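Serine/threonine-protein kinase Tel1 (Chaetomium thermophilum, PDB 6SKY) phosphorylates serine and threonine residues of proteins with ATP, and probably acts as a sensor of DNA damage that activates checkpoint signalling. Local coordinates at residues R1818-S1823 against H1865-N1870; N1844-L1849 against L1888-L1893; A2783-R2788 against I2903-K2908; S2841-T2846 against S2897-A2902. All coordinates share one frame; numbering follows the deposited sequence.

How the interactions relate
Interactions 1 and 2 lie in the helical solenoid, with centres about 13 Å apart, and touch: Leu1867 and Val1869 of the first pack on helix 1836-1849 of the second. Interactions 3 and 4 form a second pair, centres about 11 Å apart, both using helix 2898-2908, with centres 46 to 66 Å from those of the solenoid pair. Interaction 2 is the fully buried contact and purely apolar. Interaction 1, partly buried, joins a leucine pair to a more open Ser1821-Asp1868 approach. Interaction 3 adds to apolar packing a carboxylate met by Arg2788 in its own segment and Lys2909 beyond the helix segment. Interaction 4 alone is bridged by charges across its segments, with exposed Asp2900 beside a buried alanine.

Interaction 1 (R1818-S1823 against H1865-N1870); sequences RELSES and HWLDVN
Leu1820 and Ser1821, neighbours on helix 1815-1827, meet Leu1867 and Asp1868 of the irregular segment 1865-1870 as two adjacent pairs. In the leucine pair the touching is unequal: Leu1820 offers its CB, and the CD2 methyl of Leu1867 reaches it at 4.0 Å. The bond from CA to CB of Leu1820 heads toward the loop, whereas Leu1867 sets off alongside and only its branched end closes in, its CG standing anti to the carbonyl carbon (chi1 -61°). The second pair is closer in backbone terms, with Ser1821 CA and Asp1868 CA 5.3 Å apart. Here Ser1821 CB lies 3.8 Å from Asp1868 N and 4.0 Å from Asp1868 CB, so methylene meets methylene. The hydroxyl serves its own helix instead: with OG set between the backbone N and the carbonyl carbon (chi1 52°), Ser1821 OG is hydrogen-bonded to Lys1817 O, one turn earlier. The two pairs together bury 162 Å², summed over both segments. Lys1817 also links the two elements, its NZ hydrogen-bonding to His1865 O and making a weak, long ion pair with Asp1868. Leu1867 further touches Leu1806, Leu1824 and Leu1849, so this one side chain contacts three successive helices. Asn1870 then occupies the N-cap position of helix 1871-1880. Together these features describe a connecting loop laid over the preceding helices of an alpha solenoid, the architecture of this part of PIKK-family kinases.

Interaction 2 (N1844-L1849 against L1888-L1893); sequences NTILYL and LLFAEL
The far end of the Phe1890 ring enters a notch between Ile1846 and Leu1847, consecutive residues of helix 1836-1849. Its CZ lies 4.0 Å from Ile1846 CG2 and 3.9 Å from Leu1847 CD2, and the two methyls sit on opposite sides of the ring plane, 5.7 Å apart from Ile1846 CG2 to Leu1847 CD2. Both approach the ring obliquely. Phe1890 is thus the bump, and the cleft is built from one branch of each aliphatic chain. Its CG stands anti to the carbonyl carbon (chi1 -75°), which directs the ring out toward the other helix. Leu1889 supplies a lesser contact beside it, its CD2 meeting Leu1847 CD2 at 4.4 Å. The segment axes pass 12.7 Å apart with a crossing angle of 62°, so the backbones stand well separated and a long side chain has to span the interval. With an alanine here the ring would be gone, which would probably open a gap between the Ile1846 and Leu1847 methyls and leave both short of a packing partner. Helix 1871-1880 lies against the same ring through Met1871, Ala1874 and Ala1875, while Val1869 touches Ile1846. Pro2732, on helix 2732-2755 of the kinase region, contacts both Leu1847 and Leu1889, placing this solenoid crossing directly against the catalytic part of the chain.

Interaction 3 (A2783-R2788 against I2903-K2908); sequences AFEMGR and IEVVKK
A type I' beta turn from Ala2783 to Met2786 carries Phe2784 and Glu2785 at its two central positions; Glu2785 sets off toward helix 2898-2908, while Phe2784 reaches it with the end of its ring. The evidence for the turn is their pair of positive phi angles, 52° and 65°, together with the bond from Met2786 N to Ala2783 O at 3.1 Å. Val2906 CG2 lies in the ring plane at the CD1-CE1 edge of Phe2784, 3.9 Å from both Phe2784 CD1 and Phe2784 CE1. Glu2785 crosses the neighbouring valine, its OE2 resting 4.1 Å from Val2905 CG1. A bend at its second torsion (chi2 -87°) folds the carboxylate back between two basic groups. Glu2785 OE2 is paired with Lys2909 in a salt bridge, while its OE1 stands 3.3 Å from Arg2788 NE but well out of the guanidinium plane, so that the attraction is of charges alone. Both carboxylate oxygens therefore have a cationic neighbour, which is likely to stabilise the ionised form. Leu2839 of helix 2832-2843 touches both Phe2784 and Val2906, extending the apolar cluster, and Trp2850 meets the phenyl ring. The turn follows shortly after Asp2779, a magnesium ligand, in the stretch that forms the activation segment of PI3-kinase-like enzymes. Helix 2898-2908, packed on this segment, is consistent with the PIKK regulatory domain of ATM relatives.

Interaction 4 (S2841-T2846 against S2897-A2902); sequences SLRHDT and SEADRA
Arg2843 and Asp2900 meet because their torsions turn both side chains into the gap between two helices. The arginine leaves its helix with CG anti to the backbone N (chi1 -159°), then bends at chi3 (-62°), bringing the guanidinium across to the other segment. Asp2900 places its CG anti to the carbonyl carbon, so that its carboxylate comes nearer than the direction of its CB suggests. The result is a salt bridge between Arg2843 NH2 and Asp2900 OD1, modelled at 2.5 Å, a shortness that means little at this resolution. OD1 stands at the edge of the guanidinium, near its plane, but the carboxylate plane is turned 76° from it, in keeping with a bridge of one oxygen to one nitrogen rather than a two-pronged pairing. Beneath the charges, Arg2843 CG packs on Ala2899 CB at 3.8 Å, and the backbones approach to 6.4 Å between Arg2843 CA and Ala2899 CA. The contact joins helix 2832-2843 of the kinase C-lobe to the first turn of helix 2898-2908, which begins just after the unmodelled residues 2863-2896; the bond from Arg2901 N to Ser2897 O, 2.8 Å long, marks that turn. Asp2900's negative charge is likely to suit a position so near a helix N-terminus. The other terminal nitrogen of Arg2843, NH1, is in a salt bridge with Asp2840, which is likely to limit rotation of the group. A leucine here would have no guanidinium, which would probably leave Asp2900 and Asp2840 without the cation they share. Ile2903, one turn on from Ala2899, packs against NH1 as well.

Interaction 1 (R1818-S1823 against H1865-N1870)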
# COMPACT_ATOMS: atom_id res chain seq x y z
N ARG A 1818 34.18 -49.65 15.97
CA ARG A 1818 33.76 -49.51 17.36
C ARG A 1818 34.49 -48.38 18.06
O ARG A 1818 33.88 -47.53 18.72
CB ARG A 1818 33.97 -50.83 18.09
CG ARG A 1818 33.64 -50.78 19.56
CD ARG A 1818 34.07 -52.05 20.26
NE ARG A 1818 35.49 -52.31 20.08
CZ ARG A 1818 36.45 -51.72 20.79
NH1 ARG A 1818 36.13 -50.82 21.71
NH2 ARG A 1818 37.72 -52.01 20.56
N GLU A 1819 35.82 -48.32 17.90
CA GLU A 1819 36.60 -47.30 18.58
C GLU A 1819 36.25 -45.90 18.10
O GLU A 1819 36.02 -44.99 18.90
CB GLU A 1819 38.09 -47.57 18.39
CG GLU A 1819 38.56 -48.87 19.00
CD GLU A 1819 40.01 -49.17 18.67
OE1 GLU A 1819 40.45 -48.81 17.56
OE2 GLU A 1819 40.70 -49.76 19.52
N LEU A 1820 36.19 -45.71 16.78
CA LEU A 1820 35.90 -44.39 16.23
C LEU A 1820 34.48 -43.96 16.54
O LEU A 1820 34.24 -42.79 16.85
CB LEU A 1820 36.14 -44.39 14.72
CG LEU A 1820 37.59 -44.29 14.26
CD1 LEU A 1820 37.69 -44.64 12.81
CD2 LEU A 1820 38.08 -42.89 14.50
N SER A 1821 33.52 -44.88 16.48
CA SER A 1821 32.14 -44.51 16.75
C SER A 1821 31.90 -44.26 18.23
O SER A 1821 30.98 -43.52 18.58
CB SER A 1821 31.21 -45.60 16.23
OG SER A 1821 31.61 -46.86 16.72
N GLU A 1822 32.71 -44.86 19.11
CA GLU A 1822 32.61 -44.51 20.52
C GLU A 1822 33.27 -43.18 20.83
O GLU A 1822 32.79 -42.45 21.70
CB GLU A 1822 33.22 -45.61 21.38
CG GLU A 1822 32.39 -46.87 21.44
CD GLU A 1822 32.99 -47.93 22.33
OE1 GLU A 1822 34.18 -47.80 22.70
OE2 GLU A 1822 32.28 -48.90 22.67
N SER A 1823 34.37 -42.86 20.15
CA SER A 1823 35.03 -41.58 20.40
C SER A 1823 34.28 -40.41 19.80
O SER A 1823 34.33 -39.30 20.34
CB SER A 1823 36.45 -41.61 19.86
OG SER A 1823 37.09 -42.82 20.21
N HIS A 1865 26.36 -46.93 7.73
CA HIS A 1865 26.90 -48.00 8.56
C HIS A 1865 28.41 -48.06 8.54
O HIS A 1865 28.98 -48.95 9.17
CB HIS A 1865 26.33 -49.34 8.12
CG HIS A 1865 24.85 -49.45 8.30
ND1 HIS A 1865 24.12 -50.52 7.83
CD2 HIS A 1865 23.96 -48.63 8.90
CE1 HIS A 1865 22.84 -50.35 8.13
NE2 HIS A 1865 22.72 -49.20 8.77
N TRP A 1866 29.09 -47.16 7.81
CA TRP A 1866 30.54 -47.08 7.92
C TRP A 1866 30.94 -46.79 9.36
O TRP A 1866 31.72 -47.54 9.96
CB TRP A 1866 31.07 -46.01 6.98
CG TRP A 1866 31.16 -46.41 5.56
CD1 TRP A 1866 30.49 -45.86 4.52
CD2 TRP A 1866 31.97 -47.44 5.01
NE1 TRP A 1866 30.83 -46.48 3.35
CE2 TRP A 1866 31.74 -47.46 3.63
CE3 TRP A 1866 32.88 -48.35 5.55
CZ2 TRP A 1866 32.38 -48.35 2.79
CZ3 TRP A 1866 33.50 -49.23 4.71
CH2 TRP A 1866 33.25 -49.23 3.35
N LEU A 1867 30.42 -45.72 9.92
CA LEU A 1867 30.53 -45.39 11.33
C LEU A 1867 29.12 -45.36 11.90
O LEU A 1867 28.15 -45.71 11.24
CB LEU A 1867 31.26 -44.07 11.53
CG LEU A 1867 32.69 -44.01 11.01
CD1 LEU A 1867 33.24 -42.62 11.18
CD2 LEU A 1867 33.53 -45.00 11.75
N ASP A 1868 29.00 -44.94 13.16
CA ASP A 1868 27.70 -44.75 13.79
C ASP A 1868 27.70 -43.33 14.35
O ASP A 1868 28.11 -43.09 15.49
CB ASP A 1868 27.44 -45.79 14.87
CG ASP A 1868 26.79 -47.04 14.31
OD1 ASP A 1868 27.37 -47.65 13.39
OD2 ASP A 1868 25.70 -47.41 14.79
N VAL A 1869 27.23 -42.40 13.54
CA VAL A 1869 27.28 -40.99 13.86
C VAL A 1869 25.91 -40.54 14.33
O VAL A 1869 24.89 -40.91 13.76
CB VAL A 1869 27.74 -40.16 12.65
CG1 VAL A 1869 28.03 -38.75 13.05
CG2 VAL A 1869 28.96 -40.79 12.03
N ASN A 1870 25.90 -39.76 15.41
CA ASN A 1870 24.69 -39.06 15.83
C ASN A 1870 24.58 -37.81 14.98
O ASN A 1870 25.35 -36.87 15.15
CB ASN A 1870 24.77 -38.73 17.31
CG ASN A 1870 23.47 -38.22 17.85
OD1 ASN A 1870 23.37 -37.07 18.27
ND2 ASN A 1870 22.46 -39.07 17.86

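Interaction 2 (N1844-L1849 against L1888-L1893)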
# COMPACT_ATOMS: atom_id res chain seq x y z
N ASN A 1844 34.76 -33.70 7.45
CA ASN A 1844 35.09 -34.05 6.07
C ASN A 1844 35.29 -35.54 5.89
O ASN A 1844 34.99 -36.07 4.83
CB ASN A 1844 36.32 -33.28 5.62
CG ASN A 1844 36.00 -31.89 5.20
OD1 ASN A 1844 36.59 -30.93 5.67
ND2 ASN A 1844 35.04 -31.76 4.31
N THR A 1845 35.79 -36.24 6.91
CA THR A 1845 35.89 -37.69 6.80
C THR A 1845 34.51 -38.34 6.76
O THR A 1845 34.29 -39.27 5.99
CB THR A 1845 36.70 -38.25 7.96
OG1 THR A 1845 37.97 -37.61 8.00
CG2 THR A 1845 36.91 -39.73 7.77
N ILE A 1846 33.59 -37.88 7.60
CA ILE A 1846 32.22 -38.41 7.56
C ILE A 1846 31.61 -38.18 6.19
O ILE A 1846 30.99 -39.08 5.60
CB ILE A 1846 31.37 -37.77 8.67
CG1 ILE A 1846 31.88 -38.17 10.04
CG2 ILE A 1846 29.94 -38.17 8.52
CD1 ILE A 1846 31.14 -37.51 11.16
N LEU A 1847 31.76 -36.97 5.65
CA LEU A 1847 31.24 -36.68 4.33
C LEU A 1847 31.85 -37.60 3.28
O LEU A 1847 31.14 -38.12 2.42
CB LEU A 1847 31.51 -35.23 3.96
CG LEU A 1847 30.67 -34.15 4.62
CD1 LEU A 1847 31.09 -32.83 4.07
CD2 LEU A 1847 29.23 -34.41 4.34
N TYR A 1848 33.16 -37.80 3.32
CA TYR A 1848 33.80 -38.65 2.33
C TYR A 1848 33.31 -40.08 2.43
O TYR A 1848 33.12 -40.75 1.42
CB TYR A 1848 35.32 -38.61 2.50
CG TYR A 1848 36.04 -39.56 1.59
CD1 TYR A 1848 36.21 -39.26 0.26
CD2 TYR A 1848 36.55 -40.75 2.06
CE1 TYR A 1848 36.86 -40.12 -0.57
CE2 TYR A 1848 37.19 -41.61 1.23
CZ TYR A 1848 37.34 -41.29 -0.08
OH TYR A 1848 37.99 -42.14 -0.92
N LEU A 1849 33.09 -40.58 3.65
CA LEU A 1849 32.60 -41.94 3.79
C LEU A 1849 31.18 -42.08 3.28
O LEU A 1849 30.78 -43.17 2.86
CB LEU A 1849 32.68 -42.38 5.24
CG LEU A 1849 34.04 -42.77 5.79
CD1 LEU A 1849 33.91 -42.98 7.26
CD2 LEU A 1849 34.55 -44.00 5.12
N LEU A 1888 23.12 -28.39 7.15
CA LEU A 1888 21.76 -28.65 6.70
C LEU A 1888 21.59 -30.09 6.21
O LEU A 1888 20.58 -30.73 6.51
CB LEU A 1888 21.38 -27.67 5.60
CG LEU A 1888 19.96 -27.75 5.04
CD1 LEU A 1888 18.95 -27.62 6.14
CD2 LEU A 1888 19.78 -26.66 4.05
N LEU A 1889 22.57 -30.61 5.48
CA LEU A 1889 22.49 -32.00 5.07
C LEU A 1889 22.46 -32.94 6.27
O LEU A 1889 21.68 -33.90 6.31
CB LEU A 1889 23.67 -32.34 4.16
CG LEU A 1889 23.82 -33.79 3.71
CD1 LEU A 1889 22.65 -34.25 2.90
CD2 LEU A 1889 25.07 -33.91 2.91
N PHE A 1890 23.29 -32.68 7.28
CA PHE A 1890 23.27 -33.51 8.47
C PHE A 1890 21.96 -33.39 9.23
O PHE A 1890 21.46 -34.37 9.77
CB PHE A 1890 24.43 -33.15 9.39
CG PHE A 1890 25.75 -33.65 8.92
CD1 PHE A 1890 25.85 -34.82 8.22
CD2 PHE A 1890 26.90 -32.95 9.19
CE1 PHE A 1890 27.06 -35.27 7.79
CE2 PHE A 1890 28.11 -33.40 8.78
CZ PHE A 1890 28.19 -34.56 8.07
N ALA A 1891 21.38 -32.19 9.27
CA ALA A 1891 20.11 -32.01 9.95
C ALA A 1891 19.00 -32.78 9.26
O ALA A 1891 18.10 -33.33 9.91
CB ALA A 1891 19.76 -30.53 10.02
N GLU A 1892 19.04 -32.85 7.93
CA GLU A 1892 18.04 -33.64 7.21
C GLU A 1892 18.22 -35.13 7.44
O GLU A 1892 17.24 -35.86 7.61
CB GLU A 1892 18.09 -33.31 5.74
CG GLU A 1892 17.83 -31.86 5.49
CD GLU A 1892 16.82 -31.64 4.41
OE1 GLU A 1892 16.40 -32.63 3.79
OE2 GLU A 1892 16.45 -30.47 4.17
N LEU A 1893 19.47 -35.61 7.46
CA LEU A 1893 19.70 -37.01 7.80
C LEU A 1893 19.21 -37.33 9.21
O LEU A 1893 18.64 -38.40 9.46
CB LEU A 1893 21.17 -37.36 7.64
CG LEU A 1893 21.73 -37.20 6.24
CD1 LEU A 1893 23.19 -37.54 6.22
CD2 LEU A 1893 20.99 -38.08 5.30

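Interaction 3 (A2783-R2788 against I2903-K2908)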
# COMPACT_ATOMS: atom_id res chain seq x y z
N ALA A 2783 -4.62 -28.01 -22.17
CA ALA A 2783 -4.56 -26.77 -21.42
C ALA A 2783 -5.96 -26.19 -21.33
O ALA A 2783 -6.93 -26.78 -21.78
CB ALA A 2783 -3.60 -25.78 -22.06
N PHE A 2784 -6.05 -25.01 -20.72
CA PHE A 2784 -7.30 -24.26 -20.61
C PHE A 2784 -8.42 -25.12 -20.05
O PHE A 2784 -9.56 -25.10 -20.52
CB PHE A 2784 -7.69 -23.66 -21.96
CG PHE A 2784 -6.67 -22.74 -22.50
CD1 PHE A 2784 -6.39 -21.56 -21.86
CD2 PHE A 2784 -5.96 -23.06 -23.63
CE1 PHE A 2784 -5.44 -20.72 -22.35
CE2 PHE A 2784 -5.01 -22.22 -24.12
CZ PHE A 2784 -4.74 -21.05 -23.48
N GLU A 2785 -8.09 -25.89 -19.02
CA GLU A 2785 -9.03 -26.67 -18.22
C GLU A 2785 -9.71 -27.78 -19.02
O GLU A 2785 -10.75 -28.28 -18.61
CB GLU A 2785 -10.09 -25.78 -17.58
CG GLU A 2785 -9.56 -24.51 -16.97
CD GLU A 2785 -9.11 -24.69 -15.55
OE1 GLU A 2785 -8.65 -25.79 -15.21
OE2 GLU A 2785 -9.22 -23.73 -14.77
N MET A 2786 -9.13 -28.19 -20.14
CA MET A 2786 -9.68 -29.32 -20.89
C MET A 2786 -9.67 -30.61 -20.10
O MET A 2786 -10.27 -31.59 -20.54
CB MET A 2786 -8.91 -29.55 -22.18
CG MET A 2786 -9.01 -28.47 -23.22
SD MET A 2786 -7.88 -28.79 -24.58
CE MET A 2786 -7.51 -27.13 -25.11
N GLY A 2787 -8.98 -30.65 -18.97
CA GLY A 2787 -8.77 -31.87 -18.23
C GLY A 2787 -9.84 -32.19 -17.22
O GLY A 2787 -9.94 -33.34 -16.78
N ARG A 2788 -10.63 -31.21 -16.82
CA ARG A 2788 -11.75 -31.48 -15.94
C ARG A 2788 -13.03 -31.78 -16.71
O ARG A 2788 -14.10 -31.83 -16.11
CB ARG A 2788 -11.97 -30.31 -14.98
CG ARG A 2788 -11.94 -28.95 -15.61
CD ARG A 2788 -11.93 -27.91 -14.52
NE ARG A 2788 -10.68 -27.93 -13.78
CZ ARG A 2788 -10.56 -27.62 -12.50
NH1 ARG A 2788 -9.37 -27.66 -11.91
NH2 ARG A 2788 -11.63 -27.28 -11.80
N ILE A 2903 -10.42 -17.73 -22.38
CA ILE A 2903 -9.65 -16.52 -22.10
C ILE A 2903 -10.27 -15.74 -20.95
O ILE A 2903 -9.56 -15.06 -20.21
CB ILE A 2903 -9.53 -15.69 -23.38
CG1 ILE A 2903 -8.80 -16.49 -24.45
CG2 ILE A 2903 -8.79 -14.41 -23.13
CD1 ILE A 2903 -8.63 -15.78 -25.74
N GLU A 2904 -11.57 -15.87 -20.73
CA GLU A 2904 -12.20 -15.22 -19.59
C GLU A 2904 -11.83 -15.90 -18.29
O GLU A 2904 -11.59 -15.23 -17.27
CB GLU A 2904 -13.71 -15.21 -19.79
CG GLU A 2904 -14.48 -14.41 -18.78
CD GLU A 2904 -15.98 -14.49 -19.02
OE1 GLU A 2904 -16.40 -15.18 -19.98
OE2 GLU A 2904 -16.74 -13.86 -18.26
N VAL A 2905 -11.76 -17.23 -18.29
CA VAL A 2905 -11.27 -17.96 -17.12
C VAL A 2905 -9.83 -17.55 -16.80
O VAL A 2905 -9.48 -17.28 -15.65
CB VAL A 2905 -11.39 -19.47 -17.34
CG1 VAL A 2905 -10.73 -20.20 -16.22
CG2 VAL A 2905 -12.83 -19.86 -17.43
N VAL A 2906 -8.98 -17.51 -17.82
CA VAL A 2906 -7.60 -17.07 -17.61
C VAL A 2906 -7.57 -15.66 -17.05
O VAL A 2906 -6.76 -15.34 -16.17
CB VAL A 2906 -6.79 -17.18 -18.91
CG1 VAL A 2906 -5.47 -16.48 -18.76
CG2 VAL A 2906 -6.58 -18.61 -19.28
N LYS A 2907 -8.44 -14.79 -17.54
CA LYS A 2907 -8.41 -13.40 -17.11
C LYS A 2907 -8.90 -13.24 -15.68
O LYS A 2907 -8.48 -12.31 -14.98
CB LYS A 2907 -9.26 -12.55 -18.05
CG LYS A 2907 -9.24 -11.08 -17.73
CD LYS A 2907 -9.99 -10.29 -18.77
CE LYS A 2907 -10.17 -8.85 -18.31
NZ LYS A 2907 -10.89 -8.79 -17.01
N LYS A 2908 -9.79 -14.12 -15.22
CA LYS A 2908 -10.25 -14.03 -13.84
C LYS A 2908 -9.35 -14.77 -12.87
O LYS A 2908 -9.45 -14.55 -11.66
CB LYS A 2908 -11.68 -14.54 -13.71
CG LYS A 2908 -11.80 -16.01 -13.47
CD LYS A 2908 -13.25 -16.45 -13.60
CE LYS A 2908 -13.36 -17.96 -13.70
NZ LYS A 2908 -14.70 -18.40 -14.16

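Interaction 4 (S2841-T2846 against S2897-A2902)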
# COMPACT_ATOMS: atom_id res chain seq x y z
N SER A 2841 -3.54 -13.38 -29.77
CA SER A 2841 -2.87 -13.92 -30.94
C SER A 2841 -3.23 -15.38 -31.15
O SER A 2841 -3.31 -15.85 -32.28
CB SER A 2841 -1.36 -13.78 -30.80
OG SER A 2841 -0.83 -14.88 -30.07
N LEU A 2842 -3.43 -16.11 -30.06
CA LEU A 2842 -3.91 -17.49 -30.18
C LEU A 2842 -5.34 -17.55 -30.70
O LEU A 2842 -5.73 -18.56 -31.29
CB LEU A 2842 -3.83 -18.18 -28.82
CG LEU A 2842 -3.74 -19.68 -28.84
CD1 LEU A 2842 -2.57 -20.02 -29.70
CD2 LEU A 2842 -3.52 -20.19 -27.45
N ARG A 2843 -6.14 -16.51 -30.47
CA ARG A 2843 -7.54 -16.54 -30.86
C ARG A 2843 -7.73 -16.43 -32.37
O ARG A 2843 -8.76 -16.88 -32.89
CB ARG A 2843 -8.29 -15.42 -30.16
CG ARG A 2843 -9.78 -15.64 -30.06
CD ARG A 2843 -10.51 -14.31 -30.00
NE ARG A 2843 -10.16 -13.52 -28.83
CZ ARG A 2843 -10.84 -13.55 -27.69
NH1 ARG A 2843 -10.46 -12.79 -26.67
NH2 ARG A 2843 -11.89 -14.33 -27.56
N HIS A 2844 -6.78 -15.83 -33.08
CA HIS A 2844 -6.83 -15.70 -34.52
C HIS A 2844 -6.05 -16.80 -35.22
O HIS A 2844 -5.61 -16.61 -36.36
CB HIS A 2844 -6.30 -14.33 -34.94
CG HIS A 2844 -6.95 -13.20 -34.22
ND1 HIS A 2844 -6.24 -12.20 -33.60
CD2 HIS A 2844 -8.26 -12.92 -34.02
CE1 HIS A 2844 -7.08 -11.35 -33.04
NE2 HIS A 2844 -8.31 -11.76 -33.28
N ASP A 2845 -5.86 -17.93 -34.56
CA ASP A 2845 -5.23 -19.10 -35.15
C ASP A 2845 -6.34 -20.06 -35.54
O ASP A 2845 -7.01 -20.62 -34.68
CB ASP A 2845 -4.25 -19.73 -34.17
CG ASP A 2845 -3.28 -20.65 -34.84
OD1 ASP A 2845 -3.37 -20.81 -36.07
OD2 ASP A 2845 -2.41 -21.21 -34.14
N THR A 2846 -6.52 -20.25 -36.85
CA THR A 2846 -7.65 -21.04 -37.34
C THR A 2846 -7.54 -22.50 -36.92
O THR A 2846 -8.56 -23.17 -36.77
CB THR A 2846 -7.72 -20.93 -38.86
OG1 THR A 2846 -7.40 -19.60 -39.26
CG2 THR A 2846 -9.10 -21.27 -39.35
N SER A 2897 -18.38 -18.42 -27.09
CA SER A 2897 -17.28 -18.99 -27.87
C SER A 2897 -16.27 -19.65 -26.95
O SER A 2897 -15.95 -19.12 -25.89
CB SER A 2897 -16.61 -17.90 -28.71
OG SER A 2897 -15.69 -18.46 -29.62
N GLU A 2898 -15.77 -20.81 -27.37
CA GLU A 2898 -14.82 -21.56 -26.53
C GLU A 2898 -13.57 -20.74 -26.24
O GLU A 2898 -13.08 -20.73 -25.11
CB GLU A 2898 -14.47 -22.87 -27.21
CG GLU A 2898 -15.52 -23.93 -27.03
CD GLU A 2898 -15.30 -25.13 -27.93
OE1 GLU A 2898 -14.75 -24.94 -29.03
OE2 GLU A 2898 -15.69 -26.25 -27.54
N ALA A 2899 -13.05 -20.05 -27.25
CA ALA A 2899 -11.94 -19.14 -27.01
C ALA A 2899 -12.31 -18.09 -25.97
O ALA A 2899 -11.51 -17.79 -25.08
CB ALA A 2899 -11.52 -18.47 -28.31
N ASP A 2900 -13.52 -17.55 -26.06
CA ASP A 2900 -13.93 -16.50 -25.13
C ASP A 2900 -14.04 -17.02 -23.71
O ASP A 2900 -13.58 -16.37 -22.77
CB ASP A 2900 -15.25 -15.89 -25.58
CG ASP A 2900 -15.17 -15.30 -26.95
OD1 ASP A 2900 -14.14 -15.51 -27.62
OD2 ASP A 2900 -16.13 -14.63 -27.37
N ARG A 2901 -14.66 -18.19 -23.53
CA ARG A 2901 -14.77 -18.77 -22.20
C ARG A 2901 -13.39 -19.05 -21.61
O ARG A 2901 -13.13 -18.72 -20.45
CB ARG A 2901 -15.59 -20.05 -22.25
CG ARG A 2901 -17.03 -19.82 -22.59
CD ARG A 2901 -17.76 -21.14 -22.73
NE ARG A 2901 -19.14 -20.95 -23.14
CZ ARG A 2901 -19.95 -21.93 -23.51
NH1 ARG A 2901 -21.20 -21.67 -23.87
NH2 ARG A 2901 -19.51 -23.18 -23.53
N ALA A 2902 -12.50 -19.66 -22.39
CA ALA A 2902 -11.18 -19.99 -21.89
C ALA A 2902 -10.40 -18.74 -21.52
O ALA A 2902 -9.77 -18.69 -20.46
CB ALA A 2902 -10.42 -20.81 -22.92